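Local coordinates for GEO10716p1 (Drosophila melanogaster, PDB 7BTG), which probably removes phosphate from phosphorylated arginine in proteins, as an arginine phosphatase of the low molecular weight protein tyrosine phosphatase family, at residues S113-K118 and L143-R148; Y81-D86 and K107-G112; N10-P15 and E48-G53. The protein carries 1 engineered substitution. One frame throughout, in Å; residues are numbered along the deposited sequence.

Contact 1: S113-K118 and L143-R148; sequences SYIGRK and LESCER
Arg-117 grips the carboxylate of Glu-144 end-on, NH1 bonding OE2 at 3.1 Å and NH2 bonding OE1 at 3.2 Å, with the two flat groups turned 33° apart. On its anti side, OE2 of Glu-144 takes a second donor, NE of Arg-148 at 3.0 Å, nearly straight and in the plane of that guanidinium. Three N-H groups thus fix the rotation of the carboxylate, and the paired positive charges probably favour its ionised form. Glutamate suits the place because its extended chain, CG anti to the backbone N (chi1 -177°), reaches from helix to loop. With an alanine here, Arg-117 and Arg-148 would probably lose their shared anion, and Arg-117 be free to swing away. CG2 of Ile-115 lies against one face of the Arg-117 guanidinium, while its CG1 presses on OG of the small Ser-145, a hydroxyl occupied by Gln-141 O. The aliphatic chain of Arg-148 passes the loop backbone, its CD 3.3 Å from Tyr-114 O, while the Tyr-114 ring turns to the sheet, where its OH meets Gln-109. This is a surface salt-bridge network above the packing of Ile-115 on Ser-145, joining the loop after strand 107-110 to helix 133-154.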
ATOM      1  N   SER A 113       6.447  -8.771   2.902  1.00 32.71           N
ATOM      2  CA  SER A 113       7.439  -9.394   3.775  1.00 36.41           C
ATOM      3  C   SER A 113       6.903  -9.601   5.185  1.00 36.11           C
ATOM      4  O   SER A 113       7.519 -10.335   5.963  1.00 39.66           O
ATOM      5  CB  SER A 113       8.737  -8.565   3.812  1.00 31.37           C
ATOM      6  OG  SER A 113       8.622  -7.412   4.629  1.00 34.25           O
ATOM      7  N   TYR A 114       5.779  -8.970   5.537  1.00 36.40           N
ATOM      8  CA  TYR A 114       5.166  -9.232   6.833  1.00 33.13           C
ATOM      9  C   TYR A 114       4.311 -10.484   6.835  1.00 34.59           C
ATOM     10  O   TYR A 114       3.916 -10.935   7.913  1.00 34.07           O
ATOM     11  CB  TYR A 114       4.329  -8.040   7.286  1.00 28.98           C
ATOM     12  CG  TYR A 114       5.190  -6.905   7.729  1.00 29.72           C
ATOM     13  CD1 TYR A 114       5.621  -6.809   9.037  1.00 35.61           C
ATOM     14  CD2 TYR A 114       5.625  -5.951   6.821  1.00 34.89           C
ATOM     15  CE1 TYR A 114       6.445  -5.776   9.443  1.00 39.19           C
ATOM     16  CE2 TYR A 114       6.448  -4.923   7.209  1.00 34.83           C
ATOM     17  CZ  TYR A 114       6.857  -4.835   8.520  1.00 38.07           C
ATOM     18  OH  TYR A 114       7.672  -3.798   8.901  1.00 34.18           O
ATOM     19  N   ILE A 115       4.014 -11.057   5.669  1.00 31.20           N
ATOM     20  CA  ILE A 115       3.202 -12.268   5.652  1.00 36.17           C
ATOM     21  C   ILE A 115       3.910 -13.393   6.396  1.00 41.16           C
ATOM     22  O   ILE A 115       3.282 -14.159   7.139  1.00 42.26           O
ATOM     23  CB  ILE A 115       2.857 -12.674   4.207  1.00 37.57           C
ATOM     24  CG1 ILE A 115       1.847 -11.694   3.617  1.00 37.75           C
ATOM     25  CG2 ILE A 115       2.276 -14.086   4.181  1.00 37.34           C
ATOM     26  CD1 ILE A 115       1.246 -12.161   2.310  1.00 36.33           C
ATOM     27  N   GLY A 116       5.227 -13.501   6.223  1.00 39.27           N
ATOM     28  CA  GLY A 116       6.005 -14.527   6.880  1.00 38.19           C
ATOM     29  C   GLY A 116       6.195 -15.789   6.076  1.00 43.30           C
ATOM     30  O   GLY A 116       6.762 -16.756   6.598  1.00 52.86           O
ATOM     31  N   ARG A 117       5.712 -15.827   4.838  1.00 42.19           N
ATOM     32  CA  ARG A 117       5.948 -16.940   3.926  1.00 45.44           C
ATOM     33  C   ARG A 117       6.544 -16.352   2.662  1.00 44.84           C
ATOM     34  O   ARG A 117       5.828 -15.712   1.884  1.00 48.81           O
ATOM     35  CB  ARG A 117       4.657 -17.695   3.611  1.00 47.04           C
ATOM     36  CG  ARG A 117       3.885 -18.106   4.840  1.00 46.12           C
ATOM     37  CD  ARG A 117       2.664 -18.927   4.489  1.00 49.68           C
ATOM     38  NE  ARG A 117       1.629 -18.149   3.804  1.00 45.96           N
ATOM     39  CZ  ARG A 117       0.794 -17.298   4.403  1.00 50.09           C
ATOM     40  NH1 ARG A 117       0.859 -17.075   5.713  1.00 46.73           N
ATOM     41  NH2 ARG A 117      -0.110 -16.648   3.682  1.00 52.36           N
ATOM     42  N   LYS A 118       7.845 -16.563   2.460  1.00 46.52           N
ATOM     43  CA  LYS A 118       8.524 -15.967   1.314  1.00 45.10           C
ATOM     44  C   LYS A 118       7.851 -16.327   0.000  1.00 38.18           C
ATOM     45  O   LYS A 118       7.852 -15.521  -0.937  1.00 46.28           O
ATOM     46  CB  LYS A 118       9.996 -16.385   1.286  1.00 48.32           C
ATOM     47  CG  LYS A 118      10.911 -15.456   2.076  1.00 49.72           C
ATOM     48  N   LEU A 143      -4.442  -7.883   3.434  1.00 29.92           N
ATOM     49  CA  LEU A 143      -5.060  -7.953   4.753  1.00 30.89           C
ATOM     50  C   LEU A 143      -4.132  -8.628   5.763  1.00 34.25           C
ATOM     51  O   LEU A 143      -3.863  -8.073   6.831  1.00 33.51           O
ATOM     52  CB  LEU A 143      -6.391  -8.695   4.658  1.00 32.19           C
ATOM     53  CG  LEU A 143      -7.170  -8.857   5.957  1.00 36.58           C
ATOM     54  CD1 LEU A 143      -7.322  -7.508   6.639  1.00 32.37           C
ATOM     55  CD2 LEU A 143      -8.514  -9.455   5.628  1.00 36.15           C
ATOM     56  N   GLU A 144      -3.605  -9.816   5.435  1.00 29.29           N
ATOM     57  CA  GLU A 144      -2.707 -10.464   6.383  1.00 34.57           C
ATOM     58  C   GLU A 144      -1.480  -9.606   6.629  1.00 37.28           C
ATOM     59  O   GLU A 144      -1.056  -9.442   7.784  1.00 34.64           O
ATOM     60  CB  GLU A 144      -2.284 -11.853   5.904  1.00 35.43           C
ATOM     61  CG  GLU A 144      -1.395 -12.575   6.934  1.00 36.72           C
ATOM     62  CD  GLU A 144      -0.991 -13.986   6.510  1.00 46.44           C
ATOM     63  OE1 GLU A 144      -1.546 -14.493   5.507  1.00 44.29           O
ATOM     64  OE2 GLU A 144      -0.119 -14.590   7.187  1.00 48.71           O
ATOM     65  N   SER A 145      -0.919  -9.026   5.551  1.00 32.09           N
ATOM     66  CA  SER A 145       0.272  -8.190   5.667  1.00 28.95           C
ATOM     67  C   SER A 145       0.044  -7.045   6.638  1.00 26.06           C
ATOM     68  O   SER A 145       0.870  -6.798   7.520  1.00 30.10           O
ATOM     69  CB  SER A 145       0.680  -7.630   4.294  1.00 30.56           C
ATOM     70  OG  SER A 145       0.950  -8.645   3.352  1.00 27.16           O
ATOM     71  N   CYS A 146      -1.059  -6.310   6.473  1.00 25.27           N
ATOM     72  CA  CYS A 146      -1.349  -5.224   7.403  1.00 28.95           C
ATOM     73  C   CYS A 146      -1.554  -5.749   8.825  1.00 31.46           C
ATOM     74  O   CYS A 146      -1.173  -5.094   9.803  1.00 30.87           O
ATOM     75  CB  CYS A 146      -2.596  -4.451   6.959  1.00 34.66           C
ATOM     76  SG  CYS A 146      -2.434  -3.448   5.469  1.00 35.06           S
ATOM     77  N   GLU A 147      -2.197  -6.907   8.963  1.00 32.56           N
ATOM     78  CA  GLU A 147      -2.439  -7.446  10.300  1.00 35.93           C
ATOM     79  C   GLU A 147      -1.134  -7.755  11.016  1.00 34.84           C
ATOM     80  O   GLU A 147      -0.920  -7.318  12.152  1.00 37.47           O
ATOM     81  CB  GLU A 147      -3.301  -8.693  10.208  1.00 34.96           C
ATOM     82  CG  GLU A 147      -4.622  -8.413   9.585  1.00 40.55           C
ATOM     83  CD  GLU A 147      -5.713  -9.217  10.183  1.00 40.45           C
ATOM     84  OE1 GLU A 147      -5.861  -9.176  11.420  1.00 44.75           O
ATOM     85  OE2 GLU A 147      -6.403  -9.909   9.409  1.00 49.60           O
ATOM     86  N   ARG A 148      -0.240  -8.501  10.366  1.00 28.00           N
ATOM     87  CA  ARG A 148       1.019  -8.816  11.035  1.00 37.33           C
ATOM     88  C   ARG A 148       1.862  -7.571  11.246  1.00 34.29           C
ATOM     89  O   ARG A 148       2.570  -7.473  12.251  1.00 36.54           O
ATOM     90  CB  ARG A 148       1.777  -9.886  10.252  1.00 33.88           C
ATOM     91  CG  ARG A 148       0.964 -11.154  10.160  1.00 34.58           C
ATOM     92  CD  ARG A 148       1.774 -12.372   9.893  1.00 30.75           C
ATOM     93  NE  ARG A 148       0.895 -13.532   9.790  1.00 42.09           N
ATOM     94  CZ  ARG A 148       0.484 -14.260  10.826  1.00 36.64           C
ATOM     95  NH1 ARG A 148       0.879 -13.958  12.050  1.00 39.36           N
ATOM     96  NH2 ARG A 148      -0.322 -15.293  10.636  1.00 46.41           N
TER

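Contact 2: Y81-D86 and K107-G112; sequences YIFAMD and KIQLLG
Lys-107 O accepts the N-H of Ile-82 at 2.8 Å, the first rung of a parallel ladder between strands 81-84 and 107-110. The two strands belong to a beta-alpha-beta crossover through helix 87-99, within the four-stranded parallel sheet of the phosphatase. Ile-82 O then receives Gln-109 N at 3.0 Å, Gln-109 O receives Ala-84 N, and Ala-84 O receives Leu-111 N at 2.8 Å, so the ladder runs just past the end of strand 107-110. Ile-82, Ala-84 and Ile-108 face helix 87-99, where branched and small apolar residues suit packing against a helix. Tyr-81, Phe-83 and Gln-109 occupy the opposite face, and both rings meet Phe-149 of helix 133-154 edge-to-face. Tyr-81 runs alongside Lys-107, whose aliphatic CD lies 3.8 Å from Tyr-81 OH. The amide of Gln-109 stands at the edge of the Tyr-81 ring, their planes 70° apart, with OE1 3.5 Å from Tyr-81 CE1; the same oxygen is hydrogen-bonded to Tyr-114 OH, which probably helps to fix the turn of the amide. Leu-111, its CG anti to the backbone N (chi1 165°), sets CD1 over one face of the Phe-83 ring in a CH-pi contact and CD2 beside the Met-85 thioether. Where the strands have ended, one water bridges the backbones, donating to Met-85 O at 3.0 Å and accepting from Gly-112 N at 2.7 Å.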
ATOM      1  N   TYR A  81       6.563   4.728   7.153  1.00 29.13           N
ATOM      2  CA  TYR A  81       6.660   3.522   6.349  1.00 32.74           C
ATOM      3  C   TYR A  81       6.154   3.845   4.956  1.00 28.77           C
ATOM      4  O   TYR A  81       5.154   4.550   4.810  1.00 28.92           O
ATOM      5  CB  TYR A  81       5.852   2.370   6.968  1.00 29.41           C
ATOM      6  CG  TYR A  81       6.543   1.787   8.167  1.00 35.59           C
ATOM      7  CD1 TYR A  81       7.371   0.694   8.030  1.00 30.57           C
ATOM      8  CD2 TYR A  81       6.403   2.365   9.438  1.00 36.37           C
ATOM      9  CE1 TYR A  81       8.039   0.159   9.118  1.00 39.60           C
ATOM     10  CE2 TYR A  81       7.058   1.828  10.547  1.00 38.68           C
ATOM     11  CZ  TYR A  81       7.882   0.722  10.374  1.00 38.96           C
ATOM     12  OH  TYR A  81       8.565   0.156  11.433  1.00 50.11           O
ATOM     13  N   ILE A  82       6.871   3.368   3.945  1.00 27.67           N
ATOM     14  CA  ILE A  82       6.408   3.357   2.562  1.00 28.06           C
ATOM     15  C   ILE A  82       6.490   1.912   2.094  1.00 24.00           C
ATOM     16  O   ILE A  82       7.574   1.318   2.090  1.00 29.74           O
ATOM     17  CB  ILE A  82       7.241   4.279   1.661  1.00 29.05           C
ATOM     18  CG1 ILE A  82       7.154   5.724   2.144  1.00 28.36           C
ATOM     19  CG2 ILE A  82       6.762   4.177   0.255  1.00 27.86           C
ATOM     20  CD1 ILE A  82       8.024   6.672   1.349  1.00 28.50           C
ATOM     21  N   PHE A  83       5.348   1.337   1.758  1.00 23.92           N
ATOM     22  CA  PHE A  83       5.233  -0.078   1.438  1.00 25.88           C
ATOM     23  C   PHE A  83       5.113  -0.258  -0.067  1.00 26.76           C
ATOM     24  O   PHE A  83       4.214   0.312  -0.691  1.00 26.18           O
ATOM     25  CB  PHE A  83       4.031  -0.700   2.143  1.00 27.43           C
ATOM     26  CG  PHE A  83       4.216  -0.824   3.634  1.00 31.25           C
ATOM     27  CD1 PHE A  83       5.255  -1.589   4.148  1.00 32.12           C
ATOM     28  CD2 PHE A  83       3.367  -0.178   4.512  1.00 30.25           C
ATOM     29  CE1 PHE A  83       5.448  -1.699   5.502  1.00 33.31           C
ATOM     30  CE2 PHE A  83       3.552  -0.289   5.868  1.00 32.32           C
ATOM     31  CZ  PHE A  83       4.589  -1.063   6.364  1.00 32.47           C
ATOM     32  N   ALA A  84       6.027  -1.038  -0.634  1.00 28.17           N
ATOM     33  CA  ALA A  84       5.932  -1.517  -2.003  1.00 27.70           C
ATOM     34  C   ALA A  84       5.129  -2.813  -2.072  1.00 27.35           C
ATOM     35  O   ALA A  84       5.110  -3.607  -1.128  1.00 29.41           O
ATOM     36  CB  ALA A  84       7.339  -1.755  -2.565  1.00 27.52           C
ATOM     37  N   MET A  85       4.461  -3.030  -3.202  1.00 27.63           N
ATOM     38  CA  MET A  85       3.806  -4.314  -3.436  1.00 29.89           C
ATOM     39  C   MET A  85       4.739  -5.322  -4.087  1.00 30.80           C
ATOM     40  O   MET A  85       4.610  -6.532  -3.839  1.00 30.41           O
ATOM     41  CB  MET A  85       2.569  -4.125  -4.322  1.00 23.94           C
ATOM     42  CG  MET A  85       1.631  -3.081  -3.801  1.00 25.40           C
ATOM     43  SD  MET A  85       0.834  -3.625  -2.231  1.00 29.97           S
ATOM     44  CE  MET A  85       0.570  -2.021  -1.486  1.00 25.93           C
ATOM     45  N   ASP A  86       5.693  -4.811  -4.871  1.00 28.87           N
ATOM     46  CA  ASP A  86       6.556  -5.490  -5.832  1.00 36.26           C
ATOM     47  C   ASP A  86       8.013  -5.226  -5.505  1.00 34.79           C
ATOM     48  O   ASP A  86       8.367  -4.169  -4.975  1.00 30.26           O
ATOM     49  CB  ASP A  86       6.368  -4.941  -7.272  1.00 32.91           C
ATOM     50  CG  ASP A  86       5.246  -5.558  -7.961  1.00 34.50           C
ATOM     51  OD1 ASP A  86       5.049  -6.764  -7.701  1.00 47.90           O
ATOM     52  OD2 ASP A  86       4.562  -4.858  -8.735  1.00 36.68           O
ATOM     53  N   LYS A 107      11.124   4.273   6.453  1.00 33.24           N
ATOM     54  CA  LYS A 107      11.436   2.888   6.150  1.00 42.00           C
ATOM     55  C   LYS A 107      10.670   2.475   4.895  1.00 36.72           C
ATOM     56  O   LYS A 107       9.456   2.682   4.804  1.00 35.30           O
ATOM     57  CB  LYS A 107      11.083   1.999   7.340  1.00 42.95           C
ATOM     58  CG  LYS A 107      11.612   2.568   8.657  1.00 48.23           C
ATOM     59  CD  LYS A 107      11.718   1.522   9.744  1.00 48.92           C
ATOM     60  CE  LYS A 107      12.833   1.869  10.726  1.00 58.80           C
ATOM     61  NZ  LYS A 107      14.145   1.318  10.269  1.00 63.25           N
ATOM     62  N   ILE A 108      11.389   1.916   3.925  1.00 31.65           N
ATOM     63  CA  ILE A 108      10.819   1.479   2.660  1.00 30.81           C
ATOM     64  C   ILE A 108      10.896  -0.042   2.609  1.00 30.98           C
ATOM     65  O   ILE A 108      11.990  -0.614   2.648  1.00 28.46           O
ATOM     66  CB  ILE A 108      11.554   2.102   1.463  1.00 31.51           C
ATOM     67  CG1 ILE A 108      11.456   3.636   1.503  1.00 34.25           C
ATOM     68  CG2 ILE A 108      10.992   1.531   0.171  1.00 28.47           C
ATOM     69  CD1 ILE A 108      12.521   4.356   0.661  1.00 29.52           C
ATOM     70  N   GLN A 109       9.745  -0.707   2.514  1.00 29.44           N
ATOM     71  CA  GLN A 109       9.731  -2.150   2.689  1.00 26.55           C
ATOM     72  C   GLN A 109       8.699  -2.787   1.772  1.00 28.43           C
ATOM     73  O   GLN A 109       7.686  -2.179   1.416  1.00 24.83           O
ATOM     74  CB  GLN A 109       9.439  -2.542   4.164  1.00 29.69           C
ATOM     75  CG  GLN A 109      10.405  -1.917   5.190  1.00 30.11           C
ATOM     76  CD  GLN A 109       9.971  -2.108   6.651  1.00 34.31           C
ATOM     77  OE1 GLN A 109       8.837  -2.478   6.945  1.00 34.30           O
ATOM     78  NE2 GLN A 109      10.891  -1.858   7.563  1.00 35.08           N
ATOM     79  N   LEU A 110       8.988  -4.025   1.388  1.00 28.72           N
ATOM     80  CA  LEU A 110       8.010  -4.876   0.729  1.00 26.48           C
ATOM     81  C   LEU A 110       6.900  -5.183   1.721  1.00 29.78           C
ATOM     82  O   LEU A 110       7.162  -5.751   2.785  1.00 26.75           O
ATOM     83  CB  LEU A 110       8.713  -6.145   0.267  1.00 27.38           C
ATOM     84  CG  LEU A 110       8.116  -7.052  -0.782  1.00 29.53           C
ATOM     85  CD1 LEU A 110       8.005  -6.320  -2.107  1.00 34.69           C
ATOM     86  CD2 LEU A 110       9.015  -8.257  -0.911  1.00 29.79           C
ATOM     87  N   LEU A 111       5.666  -4.777   1.406  1.00 30.73           N
ATOM     88  CA  LEU A 111       4.571  -4.979   2.355  1.00 27.88           C
ATOM     89  C   LEU A 111       4.387  -6.453   2.678  1.00 29.75           C
ATOM     90  O   LEU A 111       4.156  -6.826   3.836  1.00 29.80           O
ATOM     91  CB  LEU A 111       3.264  -4.404   1.800  1.00 30.19           C
ATOM     92  CG  LEU A 111       1.992  -4.860   2.530  1.00 27.19           C
ATOM     93  CD1 LEU A 111       1.954  -4.264   3.917  1.00 23.51           C
ATOM     94  CD2 LEU A 111       0.738  -4.464   1.756  1.00 24.17           C
ATOM     95  N   GLY A 112       4.486  -7.304   1.661  1.00 29.02           N
ATOM     96  CA  GLY A 112       4.266  -8.725   1.806  1.00 28.26           C
ATOM     97  C   GLY A 112       5.336  -9.437   2.592  1.00 31.52           C
ATOM     98  O   GLY A 112       5.139 -10.602   2.939  1.00 32.74           O
TER
HETATM   99  O   HOH W   1       4.514  -7.409  -0.990  1.00 28.10           O

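Contact 3: N10-P15 and E48-G53; sequences NTCRSP and EPQARG. With PO4 (phosphate ion), chain B.
Thr-11 and Gln-50 form a buried loop-to-loop contact between the turns that lead into helices 13-27 and 51-58. A single direct backbone hydrogen bond spans it, Gln-50 N to Thr-11 O at 2.9 Å, and one water donates to both Thr-11 O and Gln-50 O. Beside it Pro-15 and Pro-49 slide past each other in opposite directions, Pro-15 CB 3.7 Å from Pro-49 CG; proline suits both places, being apolar and rigid next to a helix start. Thr-11 divides its branches: OG1, anti to the backbone N (chi1 179°), is directed to the Gln-50 side, while CG2 packs against the bound phosphate. The extended Gln-50 chain brings NE2 to 3.7 Å from Cys-12 SG. The loop is the phosphate-binding P-loop of the family, with the CX5R pattern running from position 7 to Arg-13; Ser-7 stands where the nucleophilic cysteine is expected and is probably the engineered substitution. A phosphate ion, probably from the crystallisation liquor, lies in the loop, bonded also to Ser-7 OG and Gly-9 N. Its O1 takes Thr-11 N and Cys-12 N, each at 2.8 Å, and O3 takes Arg-13 N and, at 2.7 Å, Arg-13 NE. The Arg-13 chain bends at chi3 (-66°) to turn its guanidinium edge-on to the anion, so that NH2 reaches O4 at 2.8 Å. Asn-10, in a left-handed backbone conformation, donates through ND2 to Ser-14 OG at 2.9 Å, and Ser-14 OG in turn is hydrogen-bonded to Ser-7 OG.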
ATOM      1  N   ASN A  10      -1.183   2.986  -8.646  1.00 33.64           N
ATOM      2  CA  ASN A  10      -1.975   3.654  -7.606  1.00 25.02           C
ATOM      3  C   ASN A  10      -3.462   3.611  -7.940  1.00 27.95           C
ATOM      4  O   ASN A  10      -4.199   4.585  -7.783  1.00 27.29           O
ATOM      5  CB  ASN A  10      -1.517   5.091  -7.373  1.00 25.47           C
ATOM      6  CG  ASN A  10      -2.149   5.696  -6.137  1.00 31.40           C
ATOM      7  OD1 ASN A  10      -2.342   6.913  -6.043  1.00 31.45           O
ATOM      8  ND2 ASN A  10      -2.509   4.836  -5.185  1.00 25.90           N
ATOM      9  N   THR A  11      -3.903   2.446  -8.390  1.00 28.69           N
ATOM     10  CA  THR A  11      -5.279   2.257  -8.820  1.00 30.48           C
ATOM     11  C   THR A  11      -5.852   0.915  -8.401  1.00 33.03           C
ATOM     12  O   THR A  11      -7.075   0.775  -8.400  1.00 32.68           O
ATOM     13  CB  THR A  11      -5.375   2.406 -10.356  1.00 34.36           C
ATOM     14  OG1 THR A  11      -6.717   2.203 -10.805  1.00 36.46           O
ATOM     15  CG2 THR A  11      -4.447   1.418 -11.066  1.00 29.08           C
ATOM     16  N   CYS A  12      -5.028  -0.066  -8.011  1.00 30.29           N
ATOM     17  CA  CYS A  12      -5.537  -1.353  -7.546  1.00 32.86           C
ATOM     18  C   CYS A  12      -5.011  -1.670  -6.151  1.00 30.67           C
ATOM     19  O   CYS A  12      -5.718  -1.476  -5.163  1.00 28.53           O
ATOM     20  CB  CYS A  12      -5.152  -2.474  -8.516  1.00 32.67           C
ATOM     21  SG  CYS A  12      -5.858  -2.354 -10.179  1.00 33.52           S
ATOM     22  N   ARG A  13      -3.751  -2.106  -6.063  1.00 26.43           N
ATOM     23  CA  ARG A  13      -3.211  -2.629  -4.810  1.00 31.33           C
ATOM     24  C   ARG A  13      -3.086  -1.546  -3.743  1.00 29.47           C
ATOM     25  O   ARG A  13      -3.504  -1.749  -2.598  1.00 33.01           O
ATOM     26  CB  ARG A  13      -1.857  -3.303  -5.062  1.00 23.98           C
ATOM     27  CG  ARG A  13      -1.957  -4.551  -5.898  1.00 28.65           C
ATOM     28  CD  ARG A  13      -0.594  -4.967  -6.404  1.00 26.67           C
ATOM     29  NE  ARG A  13      -0.090  -3.967  -7.344  1.00 31.30           N
ATOM     30  CZ  ARG A  13       1.116  -4.001  -7.914  1.00 30.99           C
ATOM     31  NH1 ARG A  13       1.956  -5.003  -7.643  1.00 25.39           N
ATOM     32  NH2 ARG A  13       1.476  -3.026  -8.754  1.00 26.95           N
ATOM     33  N   SER A  14      -2.495  -0.400  -4.082  1.00 25.09           N
ATOM     34  CA  SER A  14      -2.242   0.589  -3.048  1.00 26.61           C
ATOM     35  C   SER A  14      -3.525   1.222  -2.499  1.00 31.84           C
ATOM     36  O   SER A  14      -3.616   1.432  -1.278  1.00 31.22           O
ATOM     37  CB  SER A  14      -1.251   1.667  -3.523  1.00 25.96           C
ATOM     38  OG  SER A  14      -1.451   2.128  -4.856  1.00 28.17           O
ATOM     39  N   PRO A  15      -4.536   1.544  -3.317  1.00 32.90           N
ATOM     40  CA  PRO A  15      -5.767   2.086  -2.713  1.00 27.99           C
ATOM     41  C   PRO A  15      -6.482   1.064  -1.854  1.00 32.88           C
ATOM     42  O   PRO A  15      -7.093   1.431  -0.843  1.00 36.50           O
ATOM     43  CB  PRO A  15      -6.618   2.499  -3.924  1.00 31.40           C
ATOM     44  CG  PRO A  15      -5.663   2.594  -5.072  1.00 32.83           C
ATOM     45  CD  PRO A  15      -4.603   1.567  -4.795  1.00 32.17           C
ATOM     46  N   GLU A  48     -10.086   7.611 -10.056  1.00 43.54           N
ATOM     47  CA  GLU A  48     -10.467   6.856  -8.870  1.00 40.24           C
ATOM     48  C   GLU A  48     -10.037   5.404  -9.005  1.00 37.95           C
ATOM     49  O   GLU A  48      -9.796   4.924 -10.118  1.00 43.08           O
ATOM     50  CB  GLU A  48     -11.987   6.937  -8.663  1.00 47.05           C
ATOM     51  CG  GLU A  48     -12.470   8.269  -8.093  1.00 52.11           C
ATOM     52  CD  GLU A  48     -13.772   8.145  -7.319  1.00 59.40           C
ATOM     53  OE1 GLU A  48     -14.745   7.585  -7.869  1.00 60.63           O
ATOM     54  OE2 GLU A  48     -13.825   8.621  -6.163  1.00 61.32           O
ATOM     55  N   PRO A  49      -9.950   4.659  -7.892  1.00 40.74           N
ATOM     56  CA  PRO A  49      -9.462   3.277  -7.978  1.00 34.44           C
ATOM     57  C   PRO A  49     -10.301   2.467  -8.944  1.00 42.46           C
ATOM     58  O   PRO A  49     -11.485   2.737  -9.147  1.00 41.55           O
ATOM     59  CB  PRO A  49      -9.604   2.756  -6.545  1.00 34.58           C
ATOM     60  CG  PRO A  49      -9.522   3.998  -5.702  1.00 39.64           C
ATOM     61  CD  PRO A  49     -10.267   5.025  -6.500  1.00 40.62           C
ATOM     62  N   GLN A  50      -9.657   1.483  -9.565  1.00 38.19           N
ATOM     63  CA  GLN A  50     -10.315   0.728 -10.612  1.00 39.61           C
ATOM     64  C   GLN A  50     -11.572   0.070 -10.065  1.00 48.63           C
ATOM     65  O   GLN A  50     -11.574  -0.484  -8.963  1.00 46.28           O
ATOM     66  CB  GLN A  50      -9.372  -0.322 -11.179  1.00 40.02           C
ATOM     67  CG  GLN A  50      -9.796  -0.782 -12.528  1.00 47.84           C
ATOM     68  CD  GLN A  50      -9.043  -2.003 -12.991  1.00 55.90           C
ATOM     69  OE1 GLN A  50      -8.574  -2.063 -14.135  1.00 50.29           O
ATOM     70  NE2 GLN A  50      -8.932  -2.999 -12.108  1.00 52.18           N
ATOM     71  N   ALA A  51     -12.639   0.111 -10.867  1.00 50.29           N
ATOM     72  CA  ALA A  51     -13.984  -0.108 -10.345  1.00 50.33           C
ATOM     73  C   ALA A  51     -14.130  -1.473  -9.678  1.00 43.81           C
ATOM     74  O   ALA A  51     -14.791  -1.592  -8.641  1.00 48.67           O
ATOM     75  CB  ALA A  51     -15.005   0.062 -11.466  1.00 43.70           C
ATOM     76  N   ARG A  52     -13.508  -2.509 -10.234  1.00 45.11           N
ATOM     77  CA  ARG A  52     -13.700  -3.829  -9.644  1.00 45.77           C
ATOM     78  C   ARG A  52     -13.025  -3.977  -8.286  1.00 45.72           C
ATOM     79  O   ARG A  52     -13.294  -4.960  -7.589  1.00 47.28           O
ATOM     80  CB  ARG A  52     -13.212  -4.903 -10.610  1.00 42.06           C
ATOM     81  CG  ARG A  52     -11.777  -4.788 -10.969  1.00 47.57           C
ATOM     82  CD  ARG A  52     -11.523  -5.224 -12.407  1.00 47.99           C
ATOM     83  NE  ARG A  52     -11.182  -6.635 -12.574  1.00 51.88           N
ATOM     84  CZ  ARG A  52     -10.205  -7.048 -13.381  1.00 42.55           C
ATOM     85  NH1 ARG A  52      -9.482  -6.153 -14.035  1.00 43.08           N
ATOM     86  NH2 ARG A  52      -9.925  -8.336 -13.522  1.00 45.51           N
ATOM     87  N   GLY A  53     -12.179  -3.028  -7.887  1.00 46.48           N
ATOM     88  CA  GLY A  53     -11.550  -3.063  -6.583  1.00 40.81           C
ATOM     89  C   GLY A  53     -12.399  -2.335  -5.568  1.00 46.38           C
ATOM     90  O   GLY A  53     -12.486  -2.735  -4.401  1.00 39.85           O
TER
HETATM   91  P   PO4 B 201      -1.759  -1.111  -9.171  1.00 32.55           P
HETATM   92  O1  PO4 B 201      -2.284   0.217  -8.659  1.00 27.02           O
HETATM   93  O2  PO4 B 201      -2.548  -1.524 -10.386  1.00 30.18           O
HETATM   94  O3  PO4 B 201      -1.917  -2.233  -8.173  1.00 28.69           O
HETATM   95  O4  PO4 B 201      -0.266  -1.011  -9.476  1.00 26.22           O
HETATM   96  O   HOH W   2      -9.120  -0.853  -7.240  1.00 35.77           O
HETATM   97  O   HOH W   3      -6.514   5.353 -10.711  1.00 36.71           O

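From the N terminus, contact 3 comes first: it closes the loop that holds most of helix 13-27 and strand 34-39, bringing the phosphate-binding loop against the start of helix 51-58. Contact 2 follows, closing the excursion through helix 87-99, and contact 1 then closes the loop between residues 118 and 143, which includes the first part of helix 133-154. The three lie in series, with none nested or crossed. Contacts 2 and 3, with centres about 17 Å apart, are joined by the salt bridge between Asp-86 OD2 and Arg-13 NH1 (2.8 Å). Contacts 1 and 2 are neighbours, Ser-145 CB packing 3.5 Å from Leu-111 CG, whereas contacts 1 and 3 do not touch.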